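Local coordinates for HMG-CoA Lyase (Bacillus subtilis subsp. subtilis, PDB 1YDO), which belongs to the HMGL-like family and is built on the TIM-barrel fold, at residues H207-V220 against S246-M258. Numbering follows the deposited sequence.
Sequences HFHDTRGTALANMV and SSGNAATEDIVYM
With CG of His207 anti to the backbone N (chi1 -167°), its imidazole reaches Asn249. Asn249 ND2 donates to His207 NE2 at 3.2 Å; ring and amide planes lie 1° apart, but each partner stands slightly out of the other's plane. This is the C-terminal mouth of a TIM barrel: His207 ends strand 204-207, and Asp16 of helix 13-17 packs against His207, His209 and Asn249. The His209 ring stands nearly upright to the same amide, its CD2 3.4 Å from Asn249 CA, and its ND1 is bonded to Thr179 O. Beyond a single backbone bridge between His209 and Asn249, Thr211 OG1 donates to Ser247 O at 3.1 Å, in the carbonyl plane, although 246-248 is poorly ordered. Beyond the strand end, helices 215-220 and 252-258 cross at -40°, their axes 11.0 Å apart. Leu216 points into the interface, setting CD1 3.9 Å from Ile255 CG1 and sliding past Met258, whereas Met219 crosses Ile255 at about a right angle, SE meeting CG2; Met219 and Met258 are both selenomethionine. Asp254, whose OD1 and OD2 are bonded to Arg291 N and Asn292 N, shares a water with Asp210, the water donating to Asp210 OD2 at 3.0 Å and to Asp254 OD1 at 3.2 Å.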
# COMPACT_ATOMS: atom_id res chain seq x y z
N HIS A 207 3.66 -3.30 -14.28
CA HIS A 207 2.73 -4.23 -13.69
C HIS A 207 3.30 -4.61 -12.32
O HIS A 207 4.13 -5.50 -12.22
CB HIS A 207 2.61 -5.47 -14.57
CG HIS A 207 1.45 -6.36 -14.20
ND1 HIS A 207 1.16 -7.52 -14.89
CD2 HIS A 207 0.52 -6.26 -13.22
CE1 HIS A 207 0.08 -8.09 -14.36
NE2 HIS A 207 -0.32 -7.35 -13.35
N PHE A 208 2.87 -3.91 -11.27
CA PHE A 208 3.35 -4.21 -9.93
C PHE A 208 2.44 -5.17 -9.16
O PHE A 208 1.21 -5.17 -9.34
CB PHE A 208 3.49 -2.92 -9.13
CG PHE A 208 4.63 -2.06 -9.57
CD1 PHE A 208 5.94 -2.53 -9.55
CD2 PHE A 208 4.38 -0.76 -10.03
CE1 PHE A 208 6.99 -1.73 -9.98
CE2 PHE A 208 5.42 0.04 -10.47
CZ PHE A 208 6.73 -0.44 -10.44
N HIS A 209 3.04 -5.97 -8.29
CA HIS A 209 2.29 -6.91 -7.45
C HIS A 209 2.50 -6.46 -6.00
O HIS A 209 3.63 -6.48 -5.52
CB HIS A 209 2.82 -8.33 -7.63
CG HIS A 209 2.27 -9.04 -8.83
ND1 HIS A 209 2.70 -10.28 -9.23
CD2 HIS A 209 1.30 -8.67 -9.71
CE1 HIS A 209 2.04 -10.64 -10.32
NE2 HIS A 209 1.18 -9.68 -10.63
N ASP A 210 1.46 -6.05 -5.29
CA ASP A 210 1.73 -5.64 -3.92
C ASP A 210 1.64 -6.78 -2.93
O ASP A 210 0.95 -6.68 -1.91
CB ASP A 210 0.87 -4.45 -3.47
CG ASP A 210 -0.58 -4.80 -3.35
OD1 ASP A 210 -1.10 -5.45 -4.29
OD2 ASP A 210 -1.21 -4.42 -2.33
N THR A 211 2.33 -7.87 -3.25
CA THR A 211 2.38 -9.01 -2.36
C THR A 211 3.03 -8.51 -1.06
O THR A 211 2.76 -9.03 0.01
CB THR A 211 3.24 -10.11 -2.96
OG1 THR A 211 2.66 -10.57 -4.18
CG2 THR A 211 3.37 -11.26 -1.99
N ARG A 212 3.87 -7.49 -1.17
CA ARG A 212 4.51 -6.91 -0.00
C ARG A 212 3.91 -5.54 0.31
O ARG A 212 4.43 -4.78 1.13
CB ARG A 212 6.02 -6.78 -0.23
CG ARG A 212 6.83 -7.90 0.41
CD ARG A 212 6.43 -9.28 -0.09
NE ARG A 212 7.15 -10.33 0.64
CZ ARG A 212 8.40 -10.70 0.38
NH1 ARG A 212 9.08 -10.11 -0.61
NH2 ARG A 212 8.98 -11.64 1.11
N GLY A 213 2.80 -5.24 -0.35
CA GLY A 213 2.12 -3.98 -0.16
C GLY A 213 2.96 -2.77 -0.51
O GLY A 213 2.84 -1.74 0.15
N THR A 214 3.80 -2.87 -1.54
CA THR A 214 4.64 -1.74 -1.91
C THR A 214 4.31 -1.23 -3.29
O THR A 214 4.97 -0.33 -3.79
CB THR A 214 6.15 -2.08 -1.81
OG1 THR A 214 6.41 -3.29 -2.53
CG2 THR A 214 6.58 -2.28 -0.37
N ALA A 215 3.27 -1.81 -3.88
CA ALA A 215 2.85 -1.44 -5.22
C ALA A 215 2.66 0.04 -5.45
O ALA A 215 3.35 0.65 -6.25
CB ALA A 215 1.56 -2.16 -5.57
N LEU A 216 1.69 0.62 -4.75
CA LEU A 216 1.41 2.03 -4.92
C LEU A 216 2.65 2.87 -4.67
O LEU A 216 2.86 3.88 -5.33
CB LEU A 216 0.27 2.43 -4.00
CG LEU A 216 -1.14 2.42 -4.60
CD1 LEU A 216 -1.42 1.14 -5.32
CD2 LEU A 216 -2.13 2.64 -3.49
N ALA A 217 3.48 2.44 -3.72
CA ALA A 217 4.71 3.14 -3.38
C ALA A 217 5.63 3.13 -4.59
O ALA A 217 6.18 4.15 -4.98
CB ALA A 217 5.39 2.46 -2.22
N ASN A 218 5.79 1.97 -5.18
CA ASN A 218 6.62 1.88 -6.36
C ASN A 218 6.00 2.70 -7.47
O ASN A 218 6.69 3.28 -8.29
CB ASN A 218 6.76 0.42 -6.81
CG ASN A 218 7.46 -0.44 -5.77
OD1 ASN A 218 8.42 -0.01 -5.15
ND2 ASN A 218 6.97 -1.66 -5.59
N MSE A 219 4.68 2.77 -7.49
CA MSE A 219 4.02 3.52 -8.53
C MSE A 219 4.36 5.00 -8.47
O MSE A 219 4.55 5.64 -9.50
CB MSE A 219 2.54 3.35 -8.41
CG MSE A 219 1.84 3.60 -9.68
SE MSE A 219 0.17 2.74 -9.49
CE MSE A 219 0.75 0.87 -9.38
N VAL A 220 4.44 5.54 -7.26
CA VAL A 220 4.76 6.94 -7.10
C VAL A 220 6.13 7.21 -7.70
O VAL A 220 6.30 8.16 -8.47
CB VAL A 220 4.75 7.36 -5.63
CG1 VAL A 220 5.33 8.76 -5.48
CG2 VAL A 220 3.33 7.32 -5.10
N SER A 246 -1.57 -14.42 -0.04
CA SER A 246 -1.19 -13.02 -0.14
C SER A 246 -1.69 -12.41 -1.45
O SER A 246 -1.78 -13.11 -2.46
CB SER A 246 0.34 -12.87 -0.04
OG SER A 246 1.00 -13.57 -1.08
N SER A 247 -2.00 -11.12 -1.43
CA SER A 247 -2.51 -10.41 -2.61
C SER A 247 -1.54 -10.45 -3.79
O SER A 247 -0.34 -10.67 -3.62
CB SER A 247 -2.84 -8.95 -2.26
OG SER A 247 -1.86 -8.38 -1.43
N GLY A 248 -2.08 -10.25 -5.00
CA GLY A 248 -1.26 -10.27 -6.20
C GLY A 248 -0.98 -8.88 -6.72
O GLY A 248 -0.18 -8.14 -6.15
N ASN A 249 -1.64 -8.52 -7.82
CA ASN A 249 -1.45 -7.19 -8.39
C ASN A 249 -2.19 -6.13 -7.60
O ASN A 249 -3.13 -6.43 -6.86
CB ASN A 249 -1.90 -7.16 -9.84
CG ASN A 249 -2.61 -8.42 -10.25
OD1 ASN A 249 -3.60 -8.81 -9.63
ND2 ASN A 249 -2.12 -9.06 -11.30
N ALA A 250 -1.77 -4.89 -7.79
CA ALA A 250 -2.38 -3.77 -7.10
C ALA A 250 -3.84 -3.63 -7.51
O ALA A 250 -4.18 -3.80 -8.67
CB ALA A 250 -1.62 -2.49 -7.42
N ALA A 251 -4.68 -3.31 -6.54
CA ALA A 251 -6.10 -3.14 -6.79
C ALA A 251 -6.34 -1.93 -7.68
O ALA A 251 -6.02 -0.81 -7.31
CB ALA A 251 -6.82 -2.96 -5.47
N THR A 252 -6.91 -2.16 -8.85
CA THR A 252 -7.19 -1.08 -9.79
C THR A 252 -7.82 0.14 -9.13
O THR A 252 -7.39 1.25 -9.37
CB THR A 252 -8.13 -1.53 -10.90
OG1 THR A 252 -7.54 -2.63 -11.61
CG2 THR A 252 -8.39 -0.39 -11.87
N GLU A 253 -8.85 -0.06 -8.31
CA GLU A 253 -9.50 1.06 -7.68
C GLU A 253 -8.54 1.81 -6.76
O GLU A 253 -8.59 3.04 -6.69
CB GLU A 253 -10.74 0.62 -6.91
CG GLU A 253 -10.50 -0.51 -5.93
CD GLU A 253 -10.47 -1.87 -6.58
OE1 GLU A 253 -10.87 -2.86 -5.93
OE2 GLU A 253 -10.07 -1.95 -7.76
N ASP A 254 -7.67 1.10 -6.07
CA ASP A 254 -6.71 1.77 -5.19
C ASP A 254 -5.79 2.65 -6.02
O ASP A 254 -5.39 3.73 -5.60
CB ASP A 254 -5.88 0.73 -4.43
CG ASP A 254 -6.70 -0.05 -3.43
OD1 ASP A 254 -6.26 -1.14 -3.02
OD2 ASP A 254 -7.79 0.45 -3.05
N ILE A 255 -5.45 2.16 -7.20
CA ILE A 255 -4.59 2.88 -8.10
C ILE A 255 -5.32 4.09 -8.63
O ILE A 255 -4.77 5.19 -8.66
CB ILE A 255 -4.15 2.01 -9.27
CG1 ILE A 255 -3.32 0.85 -8.74
CG2 ILE A 255 -3.39 2.83 -10.27
CD1 ILE A 255 -2.83 -0.04 -9.81
N VAL A 256 -6.55 3.89 -9.06
CA VAL A 256 -7.36 4.97 -9.61
C VAL A 256 -7.61 6.02 -8.54
O VAL A 256 -7.56 7.21 -8.82
CB VAL A 256 -8.72 4.46 -10.12
CG1 VAL A 256 -9.57 5.63 -10.55
CG2 VAL A 256 -8.51 3.51 -11.27
N TYR A 257 -7.88 5.58 -7.32
CA TYR A 257 -8.16 6.53 -6.26
C TYR A 257 -6.98 7.43 -5.97
O TYR A 257 -7.07 8.65 -6.08
CB TYR A 257 -8.55 5.80 -4.97
CG TYR A 257 -8.59 6.70 -3.74
CD1 TYR A 257 -7.46 6.89 -2.95
CD2 TYR A 257 -9.75 7.38 -3.40
CE1 TYR A 257 -7.48 7.74 -1.84
CE2 TYR A 257 -9.79 8.24 -2.29
CZ TYR A 257 -8.65 8.42 -1.52
OH TYR A 257 -8.68 9.26 -0.43
N MSE A 258 -5.87 6.83 -5.59
CA MSE A 258 -4.71 7.62 -5.26
C MSE A 258 -4.34 8.61 -6.36
O MSE A 258 -3.99 9.75 -6.09
CB MSE A 258 -3.52 6.73 -4.97
CG MSE A 258 -2.33 7.53 -4.55
SE MSE A 258 -0.79 6.43 -4.51
CE MSE A 258 -0.69 6.02 -6.40
O HOH W 1 -3.45 -2.71 -3.22